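Local coordinates for protein porin (Acinetobacter baumannii AB307-0294, PDB 5DL7) that forms a beta-barrel channel of the OprD porin family in the outer membrane, probably letting small solutes, perhaps including vanillate, into the cell, at residues P95-T98 and R102-Y105; D104-I109 and R140-T145; G110-A115 and E121-D126; D167-R172 and R176-G181; V180-I185 and K191-D196. One frame throughout, in Å; residues are numbered along the deposited sequence.

Contact 1. Residues P95-T98 and R102-Y105. With CA (calcium ion), chain C; CA (calcium ion), chain E.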
# COMPACT_ATOMS: atom_id res chain seq x y z
N PRO A 95 -14.50 -6.28 9.23
CA PRO A 95 -15.69 -5.36 9.06
C PRO A 95 -16.21 -4.92 10.39
O PRO A 95 -16.24 -5.68 11.42
CB PRO A 95 -16.66 -6.16 8.24
CG PRO A 95 -15.87 -7.40 7.75
CD PRO A 95 -14.86 -7.64 8.84
N VAL A 96 -16.50 -3.60 10.44
CA VAL A 96 -17.04 -3.06 11.72
C VAL A 96 -18.42 -2.43 11.44
O VAL A 96 -18.52 -1.66 10.49
CB VAL A 96 -16.08 -1.98 12.27
CG1 VAL A 96 -16.64 -1.33 13.46
CG2 VAL A 96 -14.75 -2.67 12.77
N ASN A 97 -19.39 -2.74 12.28
CA ASN A 97 -20.73 -2.23 12.12
C ASN A 97 -20.88 -0.84 12.71
O ASN A 97 -19.99 -0.26 13.45
CB ASN A 97 -21.63 -3.18 12.83
CG ASN A 97 -21.62 -4.55 12.14
OD1 ASN A 97 -21.86 -4.60 11.00
ND2 ASN A 97 -21.25 -5.59 12.83
N THR A 98 -22.04 -0.25 12.44
CA THR A 98 -22.32 1.12 12.90
C THR A 98 -22.39 1.18 14.41
O THR A 98 -22.14 2.25 14.90
CB THR A 98 -23.66 1.72 12.30
OG1 THR A 98 -24.66 0.84 12.67
CG2 THR A 98 -23.54 1.85 10.85
N ARG A 102 -17.62 -5.88 15.72
CA ARG A 102 -17.00 -6.56 14.54
C ARG A 102 -17.93 -7.64 14.00
O ARG A 102 -18.43 -8.40 14.80
CB ARG A 102 -15.75 -7.29 15.03
CG ARG A 102 -14.60 -6.29 14.99
CD ARG A 102 -14.73 -5.01 15.83
NE ARG A 102 -13.41 -4.32 15.90
CZ ARG A 102 -13.21 -3.09 16.39
NH1 ARG A 102 -14.24 -2.33 16.81
NH2 ARG A 102 -11.98 -2.55 16.52
N ASP A 103 -17.96 -7.80 12.70
CA ASP A 103 -18.32 -9.07 12.18
C ASP A 103 -17.22 -10.11 12.49
O ASP A 103 -16.08 -9.82 12.22
CB ASP A 103 -18.50 -8.94 10.70
CG ASP A 103 -19.80 -8.08 10.30
OD1 ASP A 103 -20.75 -8.04 11.16
OD2 ASP A 103 -19.79 -7.52 9.21
N ASP A 104 -17.60 -11.28 12.88
CA ASP A 104 -16.68 -12.29 13.39
C ASP A 104 -16.06 -13.18 12.30
O ASP A 104 -15.03 -13.86 12.58
CB ASP A 104 -17.30 -13.07 14.46
CG ASP A 104 -17.59 -12.19 15.67
OD1 ASP A 104 -16.81 -11.26 16.06
OD2 ASP A 104 -18.69 -12.30 16.19
N TYR A 105 -16.66 -13.13 11.10
CA TYR A 105 -16.32 -13.92 9.99
C TYR A 105 -16.61 -13.10 8.77
O TYR A 105 -17.59 -12.35 8.81
CB TYR A 105 -16.94 -15.25 9.94
CG TYR A 105 -16.74 -15.78 8.66
CD1 TYR A 105 -15.54 -16.42 8.37
CD2 TYR A 105 -17.70 -15.64 7.64
CE1 TYR A 105 -15.23 -16.95 7.09
CE2 TYR A 105 -17.39 -16.07 6.32
CZ TYR A 105 -16.19 -16.71 6.02
OH TYR A 105 -15.92 -17.38 4.81
CA CA C . -22.11 -6.44 9.54
CA CA E . -18.78 -9.68 16.88
O HOH W 1 -20.89 -4.99 8.17
O HOH W 2 -20.78 -9.47 16.00
O HOH W 3 -16.80 -8.69 18.12
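Asn97 and Asp103 share a calcium ion. Asn97 OD1 binds it at 2.4 Å, and the Asp103 carboxylate chelates it with both OD1 and OD2; water 1 is a further ligand. Arg102 O and both carboxylate oxygens of Asp104 hold a second calcium ion, with waters 2 and 3.

Asn97 and Asp103 also meet directly: Asn97 ND2 donates a nearly straight bond of 3.0 Å to Asp103 OD1. That oxygen lies close to the amide plane but is approached from above the carboxylate plane; the two planes stand 65° apart, an arrangement that the bond and the shared calcium ion both hold. Between the backbones, Asp103 N donates to Pro95 O at 3.0 Å, and Arg102 CA touches the same oxygen at 3.3 Å.

Carbon atoms pack against the charged groups: Pro95 CB rests 3.5 Å from Asp103 OD2, and Val96 CG2 sits over one face of the Arg102 guanidinium, near its rim. A bend at chi2 (60°) turns the arginine chain alongside Val96, and its end bonds to Tyr88 O and forms a salt bridge with Asp48. The whole lies in the loop linking strand 66-79 to strand 105-117, where Asn79 at the end of the first strand bonds Asp104.

Contact 2. Residues D104-I109 and R140-T145. With CA (calcium ion), chain E.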
# COMPACT_ATOMS: atom_id res chain seq x y z
N ASP A 104 -17.60 -11.28 12.88
CA ASP A 104 -16.68 -12.29 13.39
C ASP A 104 -16.06 -13.18 12.30
O ASP A 104 -15.03 -13.86 12.58
CB ASP A 104 -17.30 -13.07 14.46
CG ASP A 104 -17.59 -12.19 15.67
OD1 ASP A 104 -16.81 -11.26 16.06
OD2 ASP A 104 -18.69 -12.30 16.19
N TYR A 105 -16.66 -13.13 11.10
CA TYR A 105 -16.32 -13.92 9.99
C TYR A 105 -16.61 -13.10 8.77
O TYR A 105 -17.59 -12.35 8.81
CB TYR A 105 -16.94 -15.25 9.94
CG TYR A 105 -16.74 -15.78 8.66
CD1 TYR A 105 -15.54 -16.42 8.37
CD2 TYR A 105 -17.70 -15.64 7.64
CE1 TYR A 105 -15.23 -16.95 7.09
CE2 TYR A 105 -17.39 -16.07 6.32
CZ TYR A 105 -16.19 -16.71 6.02
OH TYR A 105 -15.92 -17.38 4.81
N TYR A 106 -15.69 -13.08 7.78
CA TYR A 106 -16.04 -12.53 6.51
C TYR A 106 -15.32 -13.22 5.43
O TYR A 106 -14.06 -13.55 5.58
CB TYR A 106 -15.85 -11.05 6.39
CG TYR A 106 -14.41 -10.39 6.39
CD1 TYR A 106 -13.52 -10.60 7.46
CD2 TYR A 106 -14.02 -9.47 5.39
CE1 TYR A 106 -12.24 -9.89 7.48
CE2 TYR A 106 -12.76 -8.77 5.38
CZ TYR A 106 -11.88 -9.05 6.52
OH TYR A 106 -10.75 -8.31 6.55
N GLY A 107 -16.01 -13.38 4.30
CA GLY A 107 -15.50 -14.18 3.20
C GLY A 107 -15.75 -13.49 1.87
O GLY A 107 -16.71 -12.73 1.82
N LYS A 108 -14.92 -13.68 0.79
CA LYS A 108 -15.17 -12.99 -0.45
C LYS A 108 -14.32 -13.59 -1.56
O LYS A 108 -13.29 -14.32 -1.25
CB LYS A 108 -14.94 -11.49 -0.45
CG LYS A 108 -13.75 -11.04 0.40
CD LYS A 108 -13.43 -9.61 0.33
CE LYS A 108 -12.46 -9.19 1.38
NZ LYS A 108 -12.12 -7.77 1.35
N ILE A 109 -14.83 -13.59 -2.74
CA ILE A 109 -14.16 -14.28 -3.84
C ILE A 109 -14.06 -13.30 -5.01
O ILE A 109 -15.08 -12.64 -5.35
CB ILE A 109 -14.72 -15.62 -4.23
CG1 ILE A 109 -14.00 -16.20 -5.48
CG2 ILE A 109 -16.18 -15.56 -4.66
CD1 ILE A 109 -14.27 -17.66 -5.65
N ARG A 140 -3.66 -4.59 5.29
CA ARG A 140 -4.54 -5.22 6.27
C ARG A 140 -4.64 -6.70 6.02
O ARG A 140 -3.64 -7.31 5.55
CB ARG A 140 -5.84 -4.39 6.54
CG ARG A 140 -5.66 -3.00 7.06
CD ARG A 140 -5.11 -2.92 8.48
NE ARG A 140 -4.99 -1.52 8.83
CZ ARG A 140 -4.05 -0.67 8.51
NH1 ARG A 140 -2.99 -1.03 7.77
NH2 ARG A 140 -4.15 0.63 8.79
N LEU A 141 -5.75 -7.37 6.29
CA LEU A 141 -5.76 -8.76 6.23
C LEU A 141 -5.78 -9.25 4.81
O LEU A 141 -5.21 -10.26 4.50
CB LEU A 141 -6.95 -9.31 7.03
CG LEU A 141 -7.00 -10.79 7.21
CD1 LEU A 141 -5.83 -11.22 8.16
CD2 LEU A 141 -8.33 -11.31 7.83
N PHE A 142 -6.60 -8.65 3.97
CA PHE A 142 -6.83 -9.03 2.58
C PHE A 142 -6.57 -7.86 1.70
O PHE A 142 -6.79 -6.72 2.06
CB PHE A 142 -8.35 -9.43 2.43
CG PHE A 142 -8.74 -10.55 3.27
CD1 PHE A 142 -8.02 -11.76 3.29
CD2 PHE A 142 -9.92 -10.60 4.00
CE1 PHE A 142 -8.35 -12.86 4.07
CE2 PHE A 142 -10.21 -11.70 4.76
CZ PHE A 142 -9.47 -12.86 4.76
N PRO A 143 -6.26 -8.10 0.42
CA PRO A 143 -6.01 -7.01 -0.53
C PRO A 143 -7.29 -6.28 -0.90
O PRO A 143 -8.31 -6.91 -1.02
CB PRO A 143 -5.52 -7.77 -1.81
CG PRO A 143 -5.91 -9.14 -1.69
CD PRO A 143 -6.00 -9.42 -0.17
N GLN A 144 -7.21 -4.99 -1.06
CA GLN A 144 -8.18 -4.19 -1.83
C GLN A 144 -8.27 -4.70 -3.24
O GLN A 144 -7.24 -5.04 -3.86
CB GLN A 144 -7.75 -2.77 -1.72
CG GLN A 144 -8.67 -1.78 -2.26
CD GLN A 144 -7.95 -0.41 -2.30
OE1 GLN A 144 -6.75 -0.35 -2.64
NE2 GLN A 144 -8.67 0.64 -2.09
N THR A 145 -9.53 -4.79 -3.77
CA THR A 145 -9.66 -5.17 -5.13
C THR A 145 -10.58 -4.17 -5.86
O THR A 145 -11.34 -3.47 -5.27
CB THR A 145 -10.12 -6.63 -5.43
OG1 THR A 145 -11.47 -6.85 -5.03
CG2 THR A 145 -9.18 -7.69 -4.71
CA CA E . -18.78 -9.68 16.88
O HOH W 4 -8.55 -6.40 5.93
O HOH W 5 -11.04 -6.84 -1.04
O HOH W 2 -20.78 -9.47 16.00
O HOH W 3 -16.80 -8.69 18.12
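Phe142 presents its edge to one face of the Tyr106 ring in an offset edge-to-face pair, the planes 63° apart and the centroids separated by 5.1 Å. Phe142 CD2 comes to 3.5 Å from Tyr106 CZ, and CE2 stands above the tyrosine plane toward its rim. Leu141 runs past the tyrosine in the opposite direction, its CB 4.0 Å from Tyr106 OH and its CD2 near Tyr106 CE1. Two residues along the strand, Lys108 brings its CE to 3.9 Å from Phe142 CD2. Tyr106 holds CG between its backbone N and carbonyl carbon (chi1 68°), from where the ring reaches away from the strand to the aromatic partner.

The contact joins strand 105-117 of the barrel wall to residues 140-145, in the loop between strands 134-135 and 145-147. Its buried position is consistent with the inward-folded loop that narrows the lumen in OprD-family channels. Water carries the polar links. Water 4 donates to Tyr106 OH at 3.0 Å and accepts from Leu141 N, while the tyrosine hydroxyl also bonds Leu93 O. Water 5 accepts from Lys108 NZ at 2.8 Å and donates to Pro143 O. The extended lysine chain delivers its ammonium group to two more carbonyl oxygens, those of Arg172 and Ser174. Beyond the rings, Phe142 also rests on Met75 of strand 66-79.

Contact 3. Residues G110-A115 and E121-D126. With C8E ((hydroxyethyloxy)tri(ethyloxy)octane), chain J.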
# COMPACT_ATOMS: atom_id res chain seq x y z
N GLY A 110 -12.89 -13.16 -5.65
CA GLY A 110 -12.71 -12.47 -6.92
C GLY A 110 -12.31 -13.32 -8.07
O GLY A 110 -11.62 -14.27 -7.88
N ILE A 111 -12.95 -13.16 -9.17
CA ILE A 111 -12.67 -13.99 -10.37
C ILE A 111 -12.30 -13.05 -11.54
O ILE A 111 -12.88 -11.99 -11.67
CB ILE A 111 -13.94 -14.64 -10.85
CG1 ILE A 111 -14.68 -15.27 -9.66
CG2 ILE A 111 -13.64 -15.60 -11.92
CD1 ILE A 111 -14.26 -16.67 -9.37
N THR A 112 -11.41 -13.50 -12.45
CA THR A 112 -10.98 -12.67 -13.57
C THR A 112 -10.89 -13.55 -14.79
O THR A 112 -10.43 -14.70 -14.70
CB THR A 112 -9.54 -12.12 -13.38
OG1 THR A 112 -9.30 -11.72 -12.06
CG2 THR A 112 -9.28 -10.92 -14.31
N GLY A 113 -11.45 -13.16 -15.90
CA GLY A 113 -11.27 -13.89 -17.09
C GLY A 113 -10.15 -13.11 -17.85
O GLY A 113 -10.02 -11.92 -17.74
N LYS A 114 -9.37 -13.88 -18.63
CA LYS A 114 -8.22 -13.30 -19.37
C LYS A 114 -8.07 -13.90 -20.68
O LYS A 114 -8.41 -15.05 -20.99
CB LYS A 114 -6.95 -13.37 -18.49
CG LYS A 114 -6.53 -14.73 -18.19
CD LYS A 114 -5.36 -14.70 -17.14
CE LYS A 114 -4.88 -16.16 -17.18
NZ LYS A 114 -3.91 -16.24 -16.05
N ALA A 115 -7.57 -13.06 -21.61
CA ALA A 115 -7.29 -13.44 -22.96
C ALA A 115 -5.94 -12.86 -23.46
O ALA A 115 -5.61 -11.76 -23.07
CB ALA A 115 -8.36 -12.89 -23.91
N GLU A 121 -2.32 -8.80 -23.18
CA GLU A 121 -3.29 -9.55 -22.36
C GLU A 121 -4.40 -8.63 -21.86
O GLU A 121 -4.15 -7.45 -21.61
CB GLU A 121 -2.59 -10.09 -21.16
CG GLU A 121 -1.58 -11.14 -21.43
CD GLU A 121 -0.69 -11.44 -20.24
OE1 GLU A 121 -1.05 -12.38 -19.48
OE2 GLU A 121 0.17 -10.55 -19.99
N LEU A 122 -5.64 -9.14 -21.90
CA LEU A 122 -6.80 -8.40 -21.50
C LEU A 122 -7.39 -9.23 -20.28
O LEU A 122 -7.52 -10.43 -20.37
CB LEU A 122 -7.77 -8.36 -22.65
CG LEU A 122 -9.13 -7.64 -22.35
CD1 LEU A 122 -8.85 -6.24 -22.03
CD2 LEU A 122 -10.13 -7.78 -23.50
N PHE A 123 -7.75 -8.52 -19.23
CA PHE A 123 -8.29 -9.09 -17.98
C PHE A 123 -9.59 -8.38 -17.65
O PHE A 123 -9.61 -7.16 -17.80
CB PHE A 123 -7.39 -8.88 -16.80
CG PHE A 123 -5.98 -9.43 -16.97
CD1 PHE A 123 -4.99 -8.64 -17.62
CD2 PHE A 123 -5.60 -10.61 -16.35
CE1 PHE A 123 -3.65 -9.12 -17.82
CE2 PHE A 123 -4.25 -11.13 -16.53
CZ PHE A 123 -3.31 -10.36 -17.27
N VAL A 124 -10.69 -9.16 -17.39
CA VAL A 124 -11.97 -8.59 -17.13
C VAL A 124 -12.46 -9.21 -15.82
O VAL A 124 -12.50 -10.46 -15.71
CB VAL A 124 -12.95 -8.91 -18.28
CG1 VAL A 124 -14.32 -8.35 -17.85
CG2 VAL A 124 -12.46 -8.26 -19.58
N GLY A 125 -12.83 -8.39 -14.89
CA GLY A 125 -13.39 -8.88 -13.61
C GLY A 125 -12.76 -8.25 -12.46
O GLY A 125 -12.60 -7.03 -12.37
N ASP A 126 -12.38 -9.08 -11.48
CA ASP A 126 -11.81 -8.66 -10.25
C ASP A 126 -10.27 -8.46 -10.47
O ASP A 126 -9.74 -9.31 -11.17
CB ASP A 126 -12.03 -9.65 -9.15
CG ASP A 126 -13.75 -9.69 -8.66
OD1 ASP A 126 -14.35 -8.61 -8.00
OD2 ASP A 126 -14.42 -10.75 -9.02
C10 C8E J . -16.39 -2.76 -16.62
C11 C8E J . -16.83 -3.78 -15.54
O12 C8E J . -16.70 -5.14 -16.02
C13 C8E J . -16.36 -6.23 -15.10
C14 C8E J . -17.40 -6.75 -14.06
O15 C8E J . -16.81 -7.95 -13.48
C16 C8E J . -17.41 -8.85 -12.56
C17 C8E J . -16.55 -10.09 -12.17
O18 C8E J . -16.43 -10.63 -13.49
C19 C8E J . -15.65 -11.78 -13.63
C20 C8E J . -15.69 -11.92 -15.16
O21 C8E J . -15.24 -13.22 -15.45
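Lys114 and Phe123 lie side by side and point the same way from a non-hydrogen-bonded pair of the antiparallel beta hairpin formed by strands 105-117 and 120-124. Lys114 CB is 3.7 Å from Phe123 CD2, and its extended chain continues past the ring with CD 3.8 Å from CE2. The ammonium group then leaves the contact for a salt bridge with Asp71 and a cation-pi contact with Tyr61. Thr112 CG2 meets Phe123 CB at 3.7 Å and so lies at the edge of the ring, near its plane. On the other face of the hairpin stand Ala115, Leu122 and Val124, apolar residues that may meet lipid. Paired backbone bonds join Gly113 to Val124 and Ala115 to Leu122.

At Gly125 the chain turns a corner, and Asp126 takes over the pairing. Its CG is anti to its carbonyl carbon (chi1 -71°), which brings OD2 back to Ile111 N at 2.8 Å, met on the anti side of the carboxylate; Asp126 N in turn donates to Ile111 O. The other oxygen, OD1, is held by Tyr177 and Arg147. Thr112 OG1 donates to Asp126 O over a short 2.6 Å. A detergent molecule lies against this corner, its C19 3.4 Å from Ile111 O.

Contact 4. Residues D167-R172 and R176-G181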
# COMPACT_ATOMS: atom_id res chain seq x y z
N ASP A 167 -14.82 0.48 -12.15
CA ASP A 167 -15.97 1.25 -11.67
C ASP A 167 -16.40 0.85 -10.27
O ASP A 167 -17.39 1.36 -9.90
CB ASP A 167 -17.16 1.12 -12.61
CG ASP A 167 -17.64 -0.29 -12.83
OD1 ASP A 167 -17.12 -1.30 -12.33
OD2 ASP A 167 -18.48 -0.39 -13.78
N GLU A 168 -15.80 -0.14 -9.58
CA GLU A 168 -16.19 -0.40 -8.21
C GLU A 168 -14.90 -0.86 -7.52
O GLU A 168 -14.01 -1.38 -8.22
CB GLU A 168 -17.24 -1.57 -8.17
CG GLU A 168 -18.42 -1.33 -8.98
CD GLU A 168 -19.39 -2.50 -8.75
OE1 GLU A 168 -19.23 -3.59 -9.32
OE2 GLU A 168 -20.11 -2.32 -7.74
N VAL A 169 -14.93 -0.78 -6.22
CA VAL A 169 -13.84 -1.15 -5.35
C VAL A 169 -14.39 -2.02 -4.23
O VAL A 169 -15.50 -1.74 -3.71
CB VAL A 169 -13.12 0.12 -4.80
CG1 VAL A 169 -13.98 1.01 -3.93
CG2 VAL A 169 -11.82 -0.30 -4.03
N ARG A 170 -13.65 -3.10 -3.83
CA ARG A 170 -14.06 -3.78 -2.62
C ARG A 170 -12.91 -3.60 -1.60
O ARG A 170 -11.83 -4.14 -1.82
CB ARG A 170 -14.28 -5.25 -2.94
CG ARG A 170 -14.64 -6.06 -1.70
CD ARG A 170 -15.45 -7.30 -1.91
NE ARG A 170 -14.87 -8.25 -2.84
CZ ARG A 170 -15.53 -9.28 -3.32
NH1 ARG A 170 -16.81 -9.44 -2.91
NH2 ARG A 170 -15.00 -10.14 -4.18
N GLN A 171 -13.19 -2.86 -0.60
CA GLN A 171 -12.19 -2.43 0.40
C GLN A 171 -11.69 -3.70 1.13
O GLN A 171 -12.37 -4.70 1.26
CB GLN A 171 -12.63 -1.41 1.32
CG GLN A 171 -13.22 -0.13 0.67
CD GLN A 171 -12.09 0.70 -0.10
OE1 GLN A 171 -11.03 0.20 -0.42
NE2 GLN A 171 -12.54 1.88 -0.65
N ARG A 172 -10.48 -3.54 1.62
CA ARG A 172 -9.85 -4.67 2.32
C ARG A 172 -10.67 -5.31 3.43
O ARG A 172 -10.68 -6.56 3.61
CB ARG A 172 -8.44 -4.14 2.91
CG ARG A 172 -8.58 -3.03 3.83
CD ARG A 172 -7.31 -2.14 3.79
NE ARG A 172 -7.39 -1.00 4.67
CZ ARG A 172 -6.39 -0.16 4.93
NH1 ARG A 172 -5.24 -0.26 4.25
NH2 ARG A 172 -6.59 0.80 5.81
N ARG A 176 -18.42 -6.14 0.51
CA ARG A 176 -19.26 -5.52 -0.62
C ARG A 176 -18.41 -4.65 -1.61
O ARG A 176 -17.46 -3.98 -1.13
CB ARG A 176 -20.24 -4.54 0.03
CG ARG A 176 -21.23 -5.18 1.01
CD ARG A 176 -22.32 -4.23 1.49
NE ARG A 176 -21.69 -3.03 2.05
CZ ARG A 176 -21.68 -1.78 1.51
NH1 ARG A 176 -22.37 -1.44 0.42
NH2 ARG A 176 -21.04 -0.82 2.15
N TYR A 177 -18.69 -4.72 -2.88
CA TYR A 177 -18.22 -3.68 -3.82
C TYR A 177 -18.96 -2.45 -3.65
O TYR A 177 -20.20 -2.48 -3.50
CB TYR A 177 -18.32 -4.16 -5.26
CG TYR A 177 -17.19 -4.96 -5.65
CD1 TYR A 177 -16.04 -4.19 -6.03
CD2 TYR A 177 -17.16 -6.25 -5.56
CE1 TYR A 177 -14.97 -4.82 -6.39
CE2 TYR A 177 -16.00 -6.95 -5.99
CZ TYR A 177 -14.96 -6.18 -6.37
OH TYR A 177 -13.62 -6.51 -6.80
N THR A 178 -18.27 -1.33 -3.68
CA THR A 178 -18.83 -0.01 -3.49
C THR A 178 -18.24 0.88 -4.61
O THR A 178 -17.36 0.46 -5.39
CB THR A 178 -18.53 0.53 -2.11
OG1 THR A 178 -17.09 0.49 -1.80
CG2 THR A 178 -19.19 -0.33 -0.94
N ASP A 179 -18.71 2.11 -4.72
CA ASP A 179 -18.19 2.98 -5.78
C ASP A 179 -16.75 3.43 -5.47
O ASP A 179 -16.34 3.70 -4.28
CB ASP A 179 -19.10 4.20 -5.95
CG ASP A 179 -20.44 3.84 -6.61
OD1 ASP A 179 -20.67 2.75 -7.08
OD2 ASP A 179 -21.25 4.69 -6.61
N VAL A 180 -15.99 3.59 -6.53
CA VAL A 180 -14.63 4.15 -6.38
C VAL A 180 -14.74 5.64 -5.90
O VAL A 180 -15.73 6.32 -6.10
CB VAL A 180 -13.79 4.03 -7.70
CG1 VAL A 180 -13.76 2.58 -8.14
CG2 VAL A 180 -14.47 4.77 -8.90
N GLY A 181 -13.70 6.11 -5.30
CA GLY A 181 -13.65 7.46 -4.80
C GLY A 181 -12.47 7.73 -3.95
O GLY A 181 -11.44 7.12 -4.11
O HOH W 6 -15.99 -1.88 -0.33
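Tyr177 lies with one ring face under Arg170, whose CB is centred 3.5 Å from the ring centroid and only 11° off the normal, a CH-pi contact. A bend at chi3 (55°) brings the guanidinium against the same ring, with Tyr177 CE2 over the centre of its face, 3.6 Å from Arg170 CZ, the two planes 36° apart. Ile109 O and Ile175 O accept bonds from its NH2 and NH1. Tyr177 CD1 also presses on Val169 C at 3.3 Å.

Val169 and Thr178 form a single antiparallel hydrogen-bonded pair, with Val169 N to Thr178 O at 2.9 Å and Thr178 N to Val169 O at 2.8 Å. Where the chains part, water 6 bridges Gln171 N, Arg176 O and Thr178 OG1. At the other end Val180 CG1 packs 3.7 Å from Glu168 C, and the buried Val180 N has no partner. The chain thus folds back beside the end of strand 159-170, Val169 and Val180 both leaning on Tyr146, while Tyr177 OH bonds Thr145 of the adjoining strand 145-147 and Asp126 of strand 126-131 beyond it.

Contact 5. Residues V180-I185 and K191-D196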
# COMPACT_ATOMS: atom_id res chain seq x y z
N VAL A 180 -15.99 3.59 -6.53
CA VAL A 180 -14.63 4.15 -6.38
C VAL A 180 -14.74 5.64 -5.90
O VAL A 180 -15.73 6.32 -6.10
CB VAL A 180 -13.79 4.03 -7.70
CG1 VAL A 180 -13.76 2.58 -8.14
CG2 VAL A 180 -14.47 4.77 -8.90
N GLY A 181 -13.70 6.11 -5.30
CA GLY A 181 -13.65 7.46 -4.80
C GLY A 181 -12.47 7.73 -3.95
O GLY A 181 -11.44 7.12 -4.11
N THR A 182 -12.59 8.71 -3.06
CA THR A 182 -11.52 9.21 -2.21
C THR A 182 -11.96 9.23 -0.77
O THR A 182 -13.17 9.38 -0.50
CB THR A 182 -11.11 10.69 -2.52
OG1 THR A 182 -12.32 11.51 -2.54
CG2 THR A 182 -10.54 10.75 -3.87
N ASP A 183 -11.00 9.12 0.10
CA ASP A 183 -11.22 9.40 1.51
C ASP A 183 -10.85 10.91 1.72
O ASP A 183 -10.27 11.58 0.80
CB ASP A 183 -10.28 8.56 2.34
CG ASP A 183 -10.72 7.07 2.38
OD1 ASP A 183 -11.89 6.83 2.39
OD2 ASP A 183 -9.80 6.27 2.45
N ASN A 184 -11.24 11.42 2.90
CA ASN A 184 -10.86 12.82 3.22
C ASN A 184 -9.93 12.74 4.42
O ASN A 184 -10.34 12.52 5.53
CB ASN A 184 -12.11 13.64 3.48
CG ASN A 184 -11.82 15.17 3.37
OD1 ASN A 184 -10.79 15.51 2.73
ND2 ASN A 184 -12.66 15.96 3.94
N ILE A 185 -8.66 12.82 4.21
CA ILE A 185 -7.65 12.64 5.26
C ILE A 185 -7.34 14.01 5.87
O ILE A 185 -6.99 14.93 5.06
CB ILE A 185 -6.42 11.99 4.67
CG1 ILE A 185 -6.82 10.56 4.23
CG2 ILE A 185 -5.29 11.94 5.67
CD1 ILE A 185 -5.88 10.05 3.26
N LYS A 191 -14.80 16.94 1.12
CA LYS A 191 -15.52 15.75 1.63
C LYS A 191 -14.84 14.56 1.07
O LYS A 191 -14.06 14.73 0.15
CB LYS A 191 -16.99 15.85 1.15
CG LYS A 191 -17.19 15.82 -0.40
CD LYS A 191 -18.68 15.92 -0.76
CE LYS A 191 -19.40 14.68 -0.38
NZ LYS A 191 -20.81 14.99 -0.70
N ALA A 192 -15.20 13.40 1.57
CA ALA A 192 -14.88 12.13 0.88
C ALA A 192 -15.98 12.01 -0.20
O ALA A 192 -17.16 12.37 0.03
CB ALA A 192 -14.95 10.98 1.88
N ALA A 193 -15.71 11.53 -1.39
CA ALA A 193 -16.66 11.42 -2.44
C ALA A 193 -16.51 10.15 -3.22
O ALA A 193 -15.47 9.53 -3.25
CB ALA A 193 -16.53 12.57 -3.44
N THR A 194 -17.59 9.77 -3.88
CA THR A 194 -17.53 8.61 -4.74
C THR A 194 -17.97 9.03 -6.13
O THR A 194 -18.64 10.05 -6.39
CB THR A 194 -18.34 7.42 -4.26
OG1 THR A 194 -19.69 7.87 -4.24
CG2 THR A 194 -17.95 6.92 -2.87
N THR A 195 -17.70 8.15 -7.08
CA THR A 195 -18.03 8.40 -8.47
C THR A 195 -18.18 7.12 -9.26
O THR A 195 -17.98 6.05 -8.71
CB THR A 195 -16.91 9.39 -9.08
OG1 THR A 195 -17.36 9.92 -10.33
CG2 THR A 195 -15.62 8.66 -9.23
N ASP A 196 -18.46 7.20 -10.52
CA ASP A 196 -18.68 5.95 -11.13
C ASP A 196 -17.60 5.34 -11.95
O ASP A 196 -17.87 4.30 -12.60
CB ASP A 196 -19.88 5.89 -11.85
CG ASP A 196 -19.95 6.87 -12.83
OD1 ASP A 196 -18.99 7.38 -13.32
OD2 ASP A 196 -21.17 7.27 -13.00
O HOH W 7 -11.67 13.42 -0.71
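Val180 meets Thr195 by both backbone and side chain. Val180 O accepts a hydrogen bond from Thr195 N at 2.9 Å and is also touched by Thr194 CA. Val180 CG2, set between the backbone N and carbonyl carbon, reaches Thr195 O at 3.7 Å and lies 4.1 Å from Thr195 CG2. Leu219 of strand 210-219 packs against both residues.

Asn184 works at the opposite end. With CG anti to the backbone N (chi1 -162°), its side chain points across to the other segment, CB 3.6 Å from Ala192 N and the amide lying along Lys191. The amide oxygen itself accepts from Phe189 N, within the loop that joins the two segments.

Ala192 completes the trio, its CB 3.4 Å from Thr182 O. In the weakly bonded beta hairpin of strands 181-182 and 193-194, Thr182 N donates to Ala193 O at 3.0 Å, but the return bond from Ala193 N is weak. The absence of a side chain at Gly181 allows its CA to come 4.0 Å from Thr194 CA. Water 7 accepts from Thr182 OG1 and donates to Asp183 O and Lys191 O, tying the segments together where direct pairing gives out. The direct polar bonds across the hairpin are all between main-chain groups, one of them weak, which suggests modest pairing supported by the bridging water and by side-chain packing at both ends.

How the contacts relate
The contacts run from the calcium-bound loop to the loop after strand 159-170. Contacts 1 and 2 share Asp104 and Tyr105, their centres 12 Å apart, where the calcium loop passes into strand 105-117. That strand continues into contact 3, nested within the loop that contact 2 closes. Contact 4 comes later in sequence yet touches both: Arg170 bonds Ile109 O and Thr145 O, and Tyr177 OH bonds Asp126 OD1. Contact 5 shares Val180 and Gly181 with contact 4, 11 Å between centres, but does not touch contacts 1 to 3. Contact 3 lies within the barrel wall, 1 and 5 within loops, and 2 and 4 join wall strands to loop segments, that of contact 2 being consistent with the family's constriction loop.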